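PDB 3CNW: protein XoxI from Bacillus cereus ATCC 14579, which is of unknown function but, as a member of the polyketide cyclase/lipid-transport family with a Bet v 1-like fold, probably binds a hydrophobic ligand. Local coordinates for residues L33-S38 / A51-D56; D56-R61 / M77-P82; F81-Y86 / N121-I126; S88-K93 / S101-S106. All coordinates share one frame; numbering follows the deposited sequence.

Interaction 1: L33-S38 / A51-D56; sequences LPYIPS and ANPDGD
Y35 and N52 run side by side and point the same way, with the phenol ring and the carboxamide turned 88° apart. The amide reaches the phenol oxygen by a weak bond, N52 ND2 to Y35 OH at 3.4 Å, while N52 CB packs against the same end of the ring, 3.7 Å from Y35 CZ. P53 crosses the tyrosine at about a right angle and sets its CD 3.5 Å from Y35 CD1. The same CD approaches the backbone, lying 3.1 Å from Y35 O, an oxygen that also receives a CA-H...O contact from N52. In return, A51 O is met by carbon atoms of the other loop, with P37 CD at 3.0 Å and the CA of I36 slightly farther off. A conventional backbone bond, A51 N to S38 O at 3.1 Å, closes the other end of the contact.

Each loop is shaped by a type I turn, L33 to I36 on one side and N52 to G55 on the other. In the second turn N52 CG sits between the backbone N and the carbonyl carbon (chi1 75°), which swings OD1 back over its own loop, where it accepts from D56 N at 2.7 Å. One carboxamide thus braces its turn through the oxygen and touches Y35 through the nitrogen. Farther out, the ring of Y35 also packs on F81 and on I126, and its backbone N makes a weak bond to D129. Residues 33-35 pack against helix 116-139, while 51-56 connects strand 47-51 to strand 57-66 beside them.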
loop_
_atom_site.group_PDB
_atom_site.type_symbol
_atom_site.label_atom_id
_atom_site.label_comp_id
_atom_site.label_asym_id
_atom_site.label_seq_id
_atom_site.Cartn_x
_atom_site.Cartn_y
_atom_site.Cartn_z
ATOM N N LEU A 33 -3.037 11.212 -14.084
ATOM C CA LEU A 33 -2.028 10.964 -15.104
ATOM C C LEU A 33 -2.685 10.675 -16.440
ATOM O O LEU A 33 -3.199 9.584 -16.653
ATOM C CB LEU A 33 -1.151 9.777 -14.686
ATOM C CG LEU A 33 -0.211 9.153 -15.719
ATOM C CD1 LEU A 33 0.760 10.169 -16.264
ATOM C CD2 LEU A 33 0.536 8.035 -15.045
ATOM N N PRO A 34 -2.657 11.646 -17.366
ATOM C CA PRO A 34 -3.267 11.470 -18.681
ATOM C C PRO A 34 -2.852 10.184 -19.392
ATOM O O PRO A 34 -3.640 9.576 -20.107
ATOM C CB PRO A 34 -2.816 12.721 -19.440
ATOM C CG PRO A 34 -2.674 13.744 -18.372
ATOM C CD PRO A 34 -1.976 12.954 -17.285
ATOM N N TYR A 35 -1.609 9.770 -19.182
ATOM C CA TYR A 35 -1.068 8.579 -19.819
ATOM C C TYR A 35 -1.709 7.254 -19.393
ATOM O O TYR A 35 -1.584 6.250 -20.098
ATOM C CB TYR A 35 0.431 8.514 -19.553
ATOM C CG TYR A 35 1.112 7.409 -20.300
ATOM C CD1 TYR A 35 1.278 7.474 -21.681
ATOM C CD2 TYR A 35 1.610 6.299 -19.630
ATOM C CE1 TYR A 35 1.931 6.459 -22.382
ATOM C CE2 TYR A 35 2.266 5.277 -20.319
ATOM C CZ TYR A 35 2.424 5.365 -21.694
ATOM O OH TYR A 35 3.083 4.355 -22.373
ATOM N N ILE A 36 -2.367 7.242 -18.237
ATOM C CA ILE A 36 -3.004 6.020 -17.738
ATOM C C ILE A 36 -4.499 6.209 -17.558
ATOM O O ILE A 36 -4.973 6.494 -16.461
ATOM C CB ILE A 36 -2.390 5.571 -16.388
ATOM C CG1 ILE A 36 -0.897 5.299 -16.571
ATOM C CG2 ILE A 36 -3.061 4.293 -15.894
ATOM C CD1 ILE A 36 -0.583 4.287 -17.690
ATOM N N PRO A 37 -5.266 6.046 -18.644
ATOM C CA PRO A 37 -6.726 6.202 -18.625
ATOM C C PRO A 37 -7.447 5.184 -17.742
ATOM O O PRO A 37 -8.534 5.455 -17.244
ATOM C CB PRO A 37 -7.120 6.018 -20.089
ATOM C CG PRO A 37 -5.872 6.264 -20.847
ATOM C CD PRO A 37 -4.803 5.677 -19.991
ATOM N N SER A 38 -6.849 4.013 -17.555
ATOM C CA SER A 38 -7.496 2.971 -16.775
ATOM C C SER A 38 -6.556 2.174 -15.875
ATOM O O SER A 38 -5.454 1.820 -16.275
ATOM C CB SER A 38 -8.226 2.021 -17.727
ATOM O OG SER A 38 -8.742 0.909 -17.023
ATOM N N ALA A 51 -3.632 0.594 -18.413
ATOM C CA ALA A 51 -3.820 0.664 -19.845
ATOM C C ALA A 51 -3.206 1.993 -20.247
ATOM O O ALA A 51 -3.421 3.005 -19.580
ATOM C CB ALA A 51 -5.304 0.642 -20.194
ATOM N N ASN A 52 -2.407 1.993 -21.304
ATOM C CA ASN A 52 -1.811 3.234 -21.774
ATOM C C ASN A 52 -2.699 3.663 -22.941
ATOM O O ASN A 52 -3.588 2.913 -23.354
ATOM C CB ASN A 52 -0.356 3.005 -22.209
ATOM C CG ASN A 52 -0.237 2.294 -23.544
ATOM O OD1 ASN A 52 -1.166 1.635 -24.010
ATOM N ND2 ASN A 52 0.928 2.421 -24.164
ATOM N N PRO A 53 -2.481 4.863 -23.490
ATOM C CA PRO A 53 -3.325 5.301 -24.603
ATOM C C PRO A 53 -3.490 4.301 -25.756
ATOM O O PRO A 53 -4.550 4.244 -26.387
ATOM C CB PRO A 53 -2.654 6.600 -25.044
ATOM C CG PRO A 53 -2.091 7.128 -23.763
ATOM C CD PRO A 53 -1.469 5.886 -23.173
ATOM N N ASP A 54 -2.453 3.513 -26.032
ATOM C CA ASP A 54 -2.516 2.539 -27.119
ATOM C C ASP A 54 -3.110 1.198 -26.713
ATOM O O ASP A 54 -2.987 0.217 -27.446
ATOM C CB ASP A 54 -1.129 2.311 -27.709
ATOM C CG ASP A 54 -0.565 3.553 -28.342
ATOM O OD1 ASP A 54 -1.323 4.253 -29.058
ATOM O OD2 ASP A 54 0.637 3.824 -28.128
ATOM N N GLY A 55 -3.750 1.159 -25.551
ATOM C CA GLY A 55 -4.348 -0.077 -25.093
ATOM C C GLY A 55 -3.372 -1.141 -24.614
ATOM O O GLY A 55 -3.787 -2.266 -24.342
ATOM N N ASP A 56 -2.082 -0.817 -24.526
ATOM C CA ASP A 56 -1.106 -1.789 -24.041
ATOM C C ASP A 56 -1.371 -2.004 -22.556
ATOM O O ASP A 56 -1.896 -1.118 -21.884
ATOM C CB ASP A 56 0.329 -1.283 -24.221
ATOM C CG ASP A 56 0.896 -1.592 -25.601
ATOM O OD1 ASP A 56 0.976 -2.787 -25.971
ATOM O OD2 ASP A 56 1.275 -0.636 -26.314
#

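Interaction 2: D56-R61 / M77-P82; sequences DTIIER and MNAPFP
CG1 of I58 and CG of F81 both lie anti to the carbonyl carbon (chi1 -63° and -60°), and the side chains cross at about a right angle, bringing I58 CD1 to 3.7 Å from F81 CZ. CG1 of the same isoleucine branch lies beside P80 CD, while the other branch, CG2, meets A79 CB at 4.0 Å. M77, a selenomethionine, holds its CG anti to the carbonyl carbon (chi1 -78°) and runs on extended to the selenium, which lies over one face of the R61 guanidinium, with SE 3.3 Å from R61 NH1. I59 CG2 touches the same selenium. At the far end the ring of P80 slants across D56, its CG 3.8 Å from D56 CB.

Between these side chains the backbones are joined at a classic beta bulge, in which M77 and N78 both face I59. I59 N gives a nearly straight bond to N78 O at 2.8 Å. I59 O accepts twice: N78 N comes in the carbonyl plane on a lone pair at 3.2 Å, and M77 N, somewhat tilted from that plane, at 2.8 Å. The bulge falls where the chain leaves strand 71-76 and turns a corner toward strand 83-94.

E60 points away from this contact, and its carboxylate forms a salt bridge with R48 of strand 47-51. The direct polar grip between the two segments is a backbone one, resting on the three bonds to I59 N and O. The side chains add apolar packing and the selenium of the labelled residue against the arginine, whose positive charge would probably favour that approach.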
loop_
_atom_site.group_PDB
_atom_site.type_symbol
_atom_site.label_atom_id
_atom_site.label_comp_id
_atom_site.label_asym_id
_atom_site.label_seq_id
_atom_site.Cartn_x
_atom_site.Cartn_y
_atom_site.Cartn_z
ATOM N N ASP A 56 -2.082 -0.817 -24.526
ATOM C CA ASP A 56 -1.106 -1.789 -24.041
ATOM C C ASP A 56 -1.371 -2.004 -22.556
ATOM O O ASP A 56 -1.896 -1.118 -21.884
ATOM C CB ASP A 56 0.329 -1.283 -24.221
ATOM C CG ASP A 56 0.896 -1.592 -25.601
ATOM O OD1 ASP A 56 0.976 -2.787 -25.971
ATOM O OD2 ASP A 56 1.275 -0.636 -26.314
ATOM N N THR A 57 -1.014 -3.178 -22.048
ATOM C CA THR A 57 -1.221 -3.488 -20.641
ATOM C C THR A 57 0.075 -3.282 -19.881
ATOM O O THR A 57 1.139 -3.675 -20.338
ATOM C CB THR A 57 -1.677 -4.962 -20.426
ATOM O OG1 THR A 57 -2.975 -5.153 -20.999
ATOM C CG2 THR A 57 -1.736 -5.307 -18.930
ATOM N N ILE A 58 -0.019 -2.667 -18.713
ATOM C CA ILE A 58 1.159 -2.437 -17.886
ATOM C C ILE A 58 0.867 -2.978 -16.489
ATOM O O ILE A 58 -0.066 -2.525 -15.821
ATOM C CB ILE A 58 1.495 -0.922 -17.819
ATOM C CG1 ILE A 58 1.850 -0.415 -19.220
ATOM C CG2 ILE A 58 2.652 -0.670 -16.842
ATOM C CD1 ILE A 58 1.727 1.076 -19.380
ATOM N N ILE A 59 1.647 -3.962 -16.055
ATOM C CA ILE A 59 1.438 -4.543 -14.733
ATOM C C ILE A 59 2.577 -4.185 -13.796
ATOM O O ILE A 59 3.729 -4.495 -14.064
ATOM C CB ILE A 59 1.303 -6.075 -14.816
ATOM C CG1 ILE A 59 0.134 -6.433 -15.752
ATOM C CG2 ILE A 59 1.067 -6.654 -13.437
ATOM C CD1 ILE A 59 0.048 -7.908 -16.115
ATOM N N GLU A 60 2.248 -3.531 -12.692
ATOM C CA GLU A 60 3.270 -3.128 -11.737
ATOM C C GLU A 60 2.965 -3.611 -10.326
ATOM O O GLU A 60 1.817 -3.859 -9.968
ATOM C CB GLU A 60 3.417 -1.601 -11.750
ATOM C CG GLU A 60 3.569 -1.007 -13.140
ATOM C CD GLU A 60 3.665 0.511 -13.126
ATOM O OE1 GLU A 60 2.993 1.151 -12.277
ATOM O OE2 GLU A 60 4.401 1.063 -13.976
ATOM N N ARG A 61 4.006 -3.732 -9.519
ATOM C CA ARG A 61 3.843 -4.198 -8.162
ATOM C C ARG A 61 4.314 -3.175 -7.140
ATOM O O ARG A 61 5.362 -2.548 -7.308
ATOM C CB ARG A 61 4.606 -5.513 -7.972
ATOM C CG ARG A 61 5.078 -5.767 -6.553
ATOM C CD ARG A 61 5.440 -7.219 -6.362
ATOM N NE ARG A 61 4.249 -8.012 -6.082
ATOM C CZ ARG A 61 3.918 -9.118 -6.733
ATOM N NH1 ARG A 61 4.687 -9.571 -7.712
ATOM N NH2 ARG A 61 2.821 -9.774 -6.395
HETATM N N MSE A 77 6.278 -5.552 -13.376
HETATM C CA MSE A 77 6.300 -7.004 -13.507
HETATM C C MSE A 77 6.279 -7.339 -14.982
HETATM O O MSE A 77 6.968 -8.253 -15.425
HETATM C CB MSE A 77 5.093 -7.628 -12.830
HETATM C CG MSE A 77 5.238 -7.707 -11.334
HETATM SE SE MSE A 77 3.569 -8.158 -10.508
HETATM C CE MSE A 77 3.537 -10.060 -10.894
ATOM N N ASN A 78 5.487 -6.584 -15.740
ATOM C CA ASN A 78 5.394 -6.796 -17.172
ATOM C C ASN A 78 4.775 -5.593 -17.874
ATOM O O ASN A 78 3.736 -5.078 -17.465
ATOM C CB ASN A 78 4.577 -8.054 -17.471
ATOM C CG ASN A 78 4.716 -8.508 -18.914
ATOM O OD1 ASN A 78 5.824 -8.795 -19.390
ATOM N ND2 ASN A 78 3.594 -8.577 -19.620
ATOM N N ALA A 79 5.435 -5.141 -18.930
ATOM C CA ALA A 79 4.952 -4.013 -19.714
ATOM C C ALA A 79 5.633 -4.080 -21.071
ATOM O O ALA A 79 6.548 -4.877 -21.272
ATOM C CB ALA A 79 5.286 -2.701 -19.023
ATOM N N PRO A 80 5.186 -3.254 -22.025
ATOM C CA PRO A 80 5.802 -3.264 -23.354
ATOM C C PRO A 80 7.047 -2.381 -23.413
ATOM O O PRO A 80 7.722 -2.326 -24.432
ATOM C CB PRO A 80 4.684 -2.738 -24.241
ATOM C CG PRO A 80 4.049 -1.700 -23.351
ATOM C CD PRO A 80 3.960 -2.431 -22.023
ATOM N N PHE A 81 7.343 -1.691 -22.317
ATOM C CA PHE A 81 8.500 -0.799 -22.258
ATOM C C PHE A 81 9.804 -1.533 -22.469
ATOM O O PHE A 81 9.962 -2.665 -22.019
ATOM C CB PHE A 81 8.554 -0.105 -20.909
ATOM C CG PHE A 81 7.345 0.709 -20.614
ATOM C CD1 PHE A 81 6.818 1.556 -21.589
ATOM C CD2 PHE A 81 6.750 0.672 -19.359
ATOM C CE1 PHE A 81 5.716 2.357 -21.319
ATOM C CE2 PHE A 81 5.645 1.468 -19.073
ATOM C CZ PHE A 81 5.130 2.316 -20.061
ATOM N N PRO A 82 10.771 -0.889 -23.138
ATOM C CA PRO A 82 12.065 -1.521 -23.391
ATOM C C PRO A 82 13.063 -1.345 -22.249
ATOM O O PRO A 82 14.117 -0.743 -22.423
ATOM C CB PRO A 82 12.522 -0.837 -24.671
ATOM C CG PRO A 82 12.061 0.560 -24.459
ATOM C CD PRO A 82 10.655 0.373 -23.894
#

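Interaction 3: F81-Y86 / N121-I126; sequences FPVTNY and NLFHGI
F81, Y86 and F123 form an aromatic cluster where helix 116-139 lies over the start of strand 83-94, with F123 of the helix in the middle. F123 turns its edge toward the face of F81 in a T-shaped pair, the centroids 5.0 Å apart and the planes at 71°; F123 CZ comes within 3.7 Å of F81 CD2. Y86 approaches otherwise. Its CE1 stands over one face of F123, toward the rim and 3.4 Å from F123 CE1, and the two planes are inclined by only 34°. V83 enters from the direction opposite to F123 and meets the ring near its plane, CG1 lying 3.7 Å from F123 CE2.

With CG of L122 anti to the backbone N (chi1 171°), the side chain reaches across to the F81 ring, and its CD2 branch lies 3.7 Å from F81 CD1. The same methyl also reaches P82 CD, at 4.1 Å. I126, one turn on, brings CD1 near F81 CZ. Around the cluster, F109 of strand 101-111 meets the F123 ring as well, and the phenol oxygen of Y86 is hydrogen-bonded to Y127 OH, giving this buried residue's polar end a partner on the helix.

The contact between the two segments is almost wholly apolar; the phenol oxygen of Y86 touches F123 only at ring carbons. Dispersion and the edge-to-face arrangement, with the weakly positive C-H edge of F123 toward the pi face of F81, would probably account for the attraction.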
loop_
_atom_site.group_PDB
_atom_site.type_symbol
_atom_site.label_atom_id
_atom_site.label_comp_id
_atom_site.label_asym_id
_atom_site.label_seq_id
_atom_site.Cartn_x
_atom_site.Cartn_y
_atom_site.Cartn_z
ATOM N N PHE A 81 7.343 -1.691 -22.317
ATOM C CA PHE A 81 8.500 -0.799 -22.258
ATOM C C PHE A 81 9.804 -1.533 -22.469
ATOM O O PHE A 81 9.962 -2.665 -22.019
ATOM C CB PHE A 81 8.554 -0.105 -20.909
ATOM C CG PHE A 81 7.345 0.709 -20.614
ATOM C CD1 PHE A 81 6.818 1.556 -21.589
ATOM C CD2 PHE A 81 6.750 0.672 -19.359
ATOM C CE1 PHE A 81 5.716 2.357 -21.319
ATOM C CE2 PHE A 81 5.645 1.468 -19.073
ATOM C CZ PHE A 81 5.130 2.316 -20.061
ATOM N N PRO A 82 10.771 -0.889 -23.138
ATOM C CA PRO A 82 12.065 -1.521 -23.391
ATOM C C PRO A 82 13.063 -1.345 -22.249
ATOM O O PRO A 82 14.117 -0.743 -22.423
ATOM C CB PRO A 82 12.522 -0.837 -24.671
ATOM C CG PRO A 82 12.061 0.560 -24.459
ATOM C CD PRO A 82 10.655 0.373 -23.894
ATOM N N VAL A 83 12.724 -1.874 -21.081
ATOM C CA VAL A 83 13.596 -1.790 -19.917
ATOM C C VAL A 83 13.369 -3.009 -19.052
ATOM O O VAL A 83 12.436 -3.769 -19.285
ATOM C CB VAL A 83 13.306 -0.535 -19.022
ATOM C CG1 VAL A 83 13.508 0.745 -19.818
ATOM C CG2 VAL A 83 11.887 -0.610 -18.436
ATOM N N THR A 84 14.232 -3.178 -18.054
ATOM C CA THR A 84 14.136 -4.273 -17.098
ATOM C C THR A 84 14.726 -3.739 -15.785
ATOM O O THR A 84 15.433 -2.722 -15.787
ATOM C CB THR A 84 14.901 -5.534 -17.607
ATOM O OG1 THR A 84 14.557 -6.661 -16.799
ATOM C CG2 THR A 84 16.405 -5.321 -17.561
ATOM N N ASN A 85 14.422 -4.393 -14.671
ATOM C CA ASN A 85 14.909 -3.939 -13.363
ATOM C C ASN A 85 14.349 -2.546 -13.071
ATOM O O ASN A 85 14.984 -1.742 -12.395
ATOM C CB ASN A 85 16.438 -3.866 -13.324
ATOM C CG ASN A 85 17.101 -5.165 -13.730
ATOM O OD1 ASN A 85 16.776 -6.232 -13.205
ATOM N ND2 ASN A 85 18.052 -5.080 -14.655
ATOM N N TYR A 86 13.158 -2.262 -13.585
ATOM C CA TYR A 86 12.529 -0.963 -13.383
ATOM C C TYR A 86 12.110 -0.712 -11.938
ATOM O O TYR A 86 11.468 -1.552 -11.313
ATOM C CB TYR A 86 11.291 -0.841 -14.267
ATOM C CG TYR A 86 10.613 0.505 -14.178
ATOM C CD1 TYR A 86 11.081 1.592 -14.917
ATOM C CD2 TYR A 86 9.478 0.683 -13.402
ATOM C CE1 TYR A 86 10.420 2.818 -14.897
ATOM C CE2 TYR A 86 8.809 1.909 -13.375
ATOM C CZ TYR A 86 9.282 2.968 -14.125
ATOM O OH TYR A 86 8.599 4.162 -14.142
ATOM N N ASN A 121 14.200 9.433 -22.019
ATOM C CA ASN A 121 13.194 10.305 -22.616
ATOM C C ASN A 121 11.779 9.757 -22.422
ATOM O O ASN A 121 10.872 10.495 -22.055
ATOM C CB ASN A 121 13.458 10.499 -24.111
ATOM C CG ASN A 121 14.615 11.443 -24.377
ATOM O OD1 ASN A 121 14.738 12.480 -23.731
ATOM N ND2 ASN A 121 15.453 11.100 -25.339
ATOM N N LEU A 122 11.590 8.464 -22.670
ATOM C CA LEU A 122 10.274 7.854 -22.516
ATOM C C LEU A 122 9.700 8.095 -21.120
ATOM O O LEU A 122 8.658 8.723 -20.957
ATOM C CB LEU A 122 10.351 6.344 -22.783
ATOM C CG LEU A 122 9.081 5.543 -22.440
ATOM C CD1 LEU A 122 7.940 5.961 -23.369
ATOM C CD2 LEU A 122 9.354 4.043 -22.559
ATOM N N PHE A 123 10.391 7.594 -20.109
ATOM C CA PHE A 123 9.913 7.745 -18.761
ATOM C C PHE A 123 9.859 9.183 -18.282
ATOM O O PHE A 123 8.926 9.567 -17.577
ATOM C CB PHE A 123 10.739 6.849 -17.850
ATOM C CG PHE A 123 10.425 5.394 -18.035
ATOM C CD1 PHE A 123 9.207 4.877 -17.591
ATOM C CD2 PHE A 123 11.290 4.557 -18.735
ATOM C CE1 PHE A 123 8.849 3.543 -17.848
ATOM C CE2 PHE A 123 10.939 3.224 -18.994
ATOM C CZ PHE A 123 9.720 2.721 -18.552
ATOM N N HIS A 124 10.838 9.988 -18.669
ATOM C CA HIS A 124 10.808 11.370 -18.258
ATOM C C HIS A 124 9.544 11.990 -18.864
ATOM O O HIS A 124 8.856 12.772 -18.219
ATOM C CB HIS A 124 12.032 12.116 -18.759
ATOM C CG HIS A 124 12.233 13.431 -18.085
ATOM N ND1 HIS A 124 12.876 13.549 -16.877
ATOM C CD2 HIS A 124 11.819 14.678 -18.421
ATOM C CE1 HIS A 124 12.852 14.817 -16.491
ATOM N NE2 HIS A 124 12.216 15.517 -17.412
ATOM N N GLY A 125 9.239 11.618 -20.104
ATOM C CA GLY A 125 8.051 12.124 -20.763
ATOM C C GLY A 125 6.778 11.739 -20.021
ATOM O O GLY A 125 5.845 12.534 -19.905
ATOM N N ILE A 126 6.729 10.514 -19.512
ATOM C CA ILE A 126 5.548 10.067 -18.788
ATOM C C ILE A 126 5.439 10.797 -17.458
ATOM O O ILE A 126 4.370 11.282 -17.097
ATOM C CB ILE A 126 5.593 8.551 -18.551
ATOM C CG1 ILE A 126 5.526 7.831 -19.912
ATOM C CG2 ILE A 126 4.447 8.132 -17.637
ATOM C CD1 ILE A 126 6.124 6.439 -19.902
#

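Interaction 4: S88-K93 / S101-S106; sequences STIQVK and SLVEWS
Strands 88-93 and 101-106 run antiparallel, their axes 4.5 Å apart at 165°, with T89-S106, Q91-E104 and K93-L102 as hydrogen-bonded pairs and I90-W105 and V92-V103 as non-hydrogen-bonded pairs between them. K93 and E104 lie on one face but belong to neighbouring hydrogen-bonded pairs, so their salt bridge runs diagonally, two residues off register. Beyond CG both chains are extended, which lets the lysine slant across to the acid, K93 NZ to E104 OE1 at 2.7 Å. The ammonium comes from above the carboxylate plane, and the lysine CD also lies against the acid; OE2 of E104 has a further, weak bond to S9 of strand 4-12.

At the other end, chi1 of S88 (-176°) turns OG away from its own N and toward the neighbouring strand, where it donates to S106 O at 2.8 Å. T89 N reaches that oxygen from the opposite face of its plane, at 3.2 Å, so two donors grip it. The serine oxygen also lies in plane at the edge of the W105 indole, where NE1 gives it a weak, bent bond of 2.9 Å. A water bridges the strands on the side of T89 and S106, donating to T89 O and to E104 O.

The other face carries I90, V92, V103 and W105. I90 CG1 packs on V103 CG1 at 4.0 Å, and I90 CB lies over a face of the W105 ring. Helix 116-139 covers this face at W105, stacked on Y127, and helix 16-23 covers it at I90 and V103, as is characteristic of the helix-grip, Bet v 1-like fold.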
loop_
_atom_site.group_PDB
_atom_site.type_symbol
_atom_site.label_atom_id
_atom_site.label_comp_id
_atom_site.label_asym_id
_atom_site.label_seq_id
_atom_site.Cartn_x
_atom_site.Cartn_y
_atom_site.Cartn_z
ATOM N N SER A 88 10.579 2.691 -9.480
ATOM C CA SER A 88 10.118 4.076 -9.503
ATOM C C SER A 88 9.442 4.462 -8.195
ATOM O O SER A 88 8.697 3.675 -7.606
ATOM C CB SER A 88 9.142 4.307 -10.656
ATOM O OG SER A 88 8.778 5.670 -10.720
ATOM N N THR A 89 9.698 5.685 -7.750
ATOM C CA THR A 89 9.135 6.160 -6.507
ATOM C C THR A 89 8.578 7.560 -6.674
ATOM O O THR A 89 9.179 8.395 -7.338
ATOM C CB THR A 89 10.205 6.150 -5.400
ATOM O OG1 THR A 89 9.774 6.955 -4.295
ATOM C CG2 THR A 89 11.503 6.686 -5.933
ATOM N N ILE A 90 7.411 7.810 -6.095
ATOM C CA ILE A 90 6.831 9.138 -6.183
ATOM C C ILE A 90 6.669 9.636 -4.762
ATOM O O ILE A 90 6.163 8.930 -3.904
ATOM C CB ILE A 90 5.477 9.135 -6.932
ATOM C CG1 ILE A 90 5.002 10.571 -7.138
ATOM C CG2 ILE A 90 4.441 8.379 -6.152
ATOM C CD1 ILE A 90 3.806 10.704 -8.078
ATOM N N GLN A 91 7.128 10.856 -4.510
ATOM C CA GLN A 91 7.054 11.423 -3.176
ATOM C C GLN A 91 6.595 12.871 -3.208
ATOM O O GLN A 91 6.935 13.628 -4.126
ATOM C CB GLN A 91 8.424 11.324 -2.505
ATOM C CG GLN A 91 8.484 11.919 -1.113
ATOM C CD GLN A 91 9.901 12.023 -0.599
ATOM O OE1 GLN A 91 10.839 12.189 -1.376
ATOM N NE2 GLN A 91 10.064 11.951 0.713
ATOM N N VAL A 92 5.816 13.245 -2.199
ATOM C CA VAL A 92 5.302 14.600 -2.082
ATOM C C VAL A 92 6.028 15.308 -0.942
ATOM O O VAL A 92 5.741 15.083 0.231
ATOM C CB VAL A 92 3.779 14.596 -1.799
ATOM C CG1 VAL A 92 3.244 16.029 -1.756
ATOM C CG2 VAL A 92 3.056 13.776 -2.864
ATOM N N LYS A 93 6.973 16.163 -1.304
ATOM C CA LYS A 93 7.759 16.913 -0.332
ATOM C C LYS A 93 7.133 18.272 -0.005
ATOM O O LYS A 93 6.216 18.729 -0.691
ATOM C CB LYS A 93 9.168 17.121 -0.883
ATOM C CG LYS A 93 9.908 15.839 -1.201
ATOM C CD LYS A 93 11.225 16.134 -1.892
ATOM C CE LYS A 93 12.116 14.898 -1.955
ATOM N NZ LYS A 93 13.457 15.201 -2.558
ATOM N N SER A 101 3.509 22.365 -2.582
ATOM C CA SER A 101 4.335 21.207 -2.356
ATOM C C SER A 101 5.172 20.859 -3.554
ATOM O O SER A 101 4.914 21.313 -4.676
ATOM C CB SER A 101 3.454 20.021 -1.954
ATOM O OG SER A 101 2.363 19.876 -2.831
ATOM N N LEU A 102 6.191 20.049 -3.303
ATOM C CA LEU A 102 7.096 19.622 -4.355
ATOM C C LEU A 102 6.947 18.133 -4.583
ATOM O O LEU A 102 7.286 17.335 -3.719
ATOM C CB LEU A 102 8.531 19.944 -3.952
ATOM C CG LEU A 102 9.610 19.501 -4.928
ATOM C CD1 LEU A 102 9.442 20.237 -6.241
ATOM C CD2 LEU A 102 10.969 19.777 -4.328
ATOM N N VAL A 103 6.435 17.755 -5.744
ATOM C CA VAL A 103 6.279 16.343 -6.040
ATOM C C VAL A 103 7.469 15.843 -6.854
ATOM O O VAL A 103 7.923 16.520 -7.772
ATOM C CB VAL A 103 4.972 16.076 -6.820
ATOM C CG1 VAL A 103 4.866 14.598 -7.162
ATOM C CG2 VAL A 103 3.771 16.519 -5.983
ATOM N N GLU A 104 7.982 14.665 -6.512
ATOM C CA GLU A 104 9.125 14.104 -7.235
ATOM C C GLU A 104 8.867 12.689 -7.720
ATOM O O GLU A 104 8.476 11.818 -6.943
ATOM C CB GLU A 104 10.391 14.109 -6.363
ATOM C CG GLU A 104 10.878 15.500 -5.969
ATOM C CD GLU A 104 12.309 15.522 -5.419
ATOM O OE1 GLU A 104 12.833 14.443 -5.044
ATOM O OE2 GLU A 104 12.904 16.631 -5.356
ATOM N N TRP A 105 9.095 12.467 -9.008
ATOM C CA TRP A 105 8.898 11.160 -9.594
ATOM C C TRP A 105 10.251 10.740 -10.154
ATOM O O TRP A 105 10.737 11.330 -11.121
ATOM C CB TRP A 105 7.861 11.236 -10.716
ATOM C CG TRP A 105 7.227 9.921 -11.054
ATOM C CD1 TRP A 105 7.695 8.672 -10.746
ATOM C CD2 TRP A 105 6.014 9.724 -11.787
ATOM N NE1 TRP A 105 6.847 7.711 -11.247
ATOM C CE2 TRP A 105 5.810 8.327 -11.895
ATOM C CE3 TRP A 105 5.083 10.592 -12.378
ATOM C CZ2 TRP A 105 4.703 7.778 -12.554
ATOM C CZ3 TRP A 105 3.980 10.041 -13.038
ATOM C CH2 TRP A 105 3.806 8.651 -13.123
ATOM N N SER A 106 10.859 9.723 -9.544
ATOM C CA SER A 106 12.163 9.249 -9.984
ATOM C C SER A 106 12.114 7.832 -10.536
ATOM O O SER A 106 11.187 7.068 -10.249
ATOM C CB SER A 106 13.153 9.332 -8.830
ATOM O OG SER A 106 12.646 8.653 -7.697
HETATM O O HOH W 1 10.755 10.325 -5.954
#

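How the interactions relate
From the N terminus, interaction 1 comes first, closing the loop that contains strands 38-42 and 47-51. Interaction 2 follows in series from the shared D56 and encloses strands 57-66 and 71-76. Interaction 3 begins on F81 and P82, where interaction 2 ends, and spans a much longer excursion to helix 116-139; interaction 4, the hairpin of strands 83-94 and 101-111, lies wholly within that excursion. Y35 ties the first three contacts together at one end of the fold. Interaction 4 lies on the other side of the chain's centre from interactions 1 and 2, but W105 packs on L33, linking the hairpin to the loop before strand 38-42.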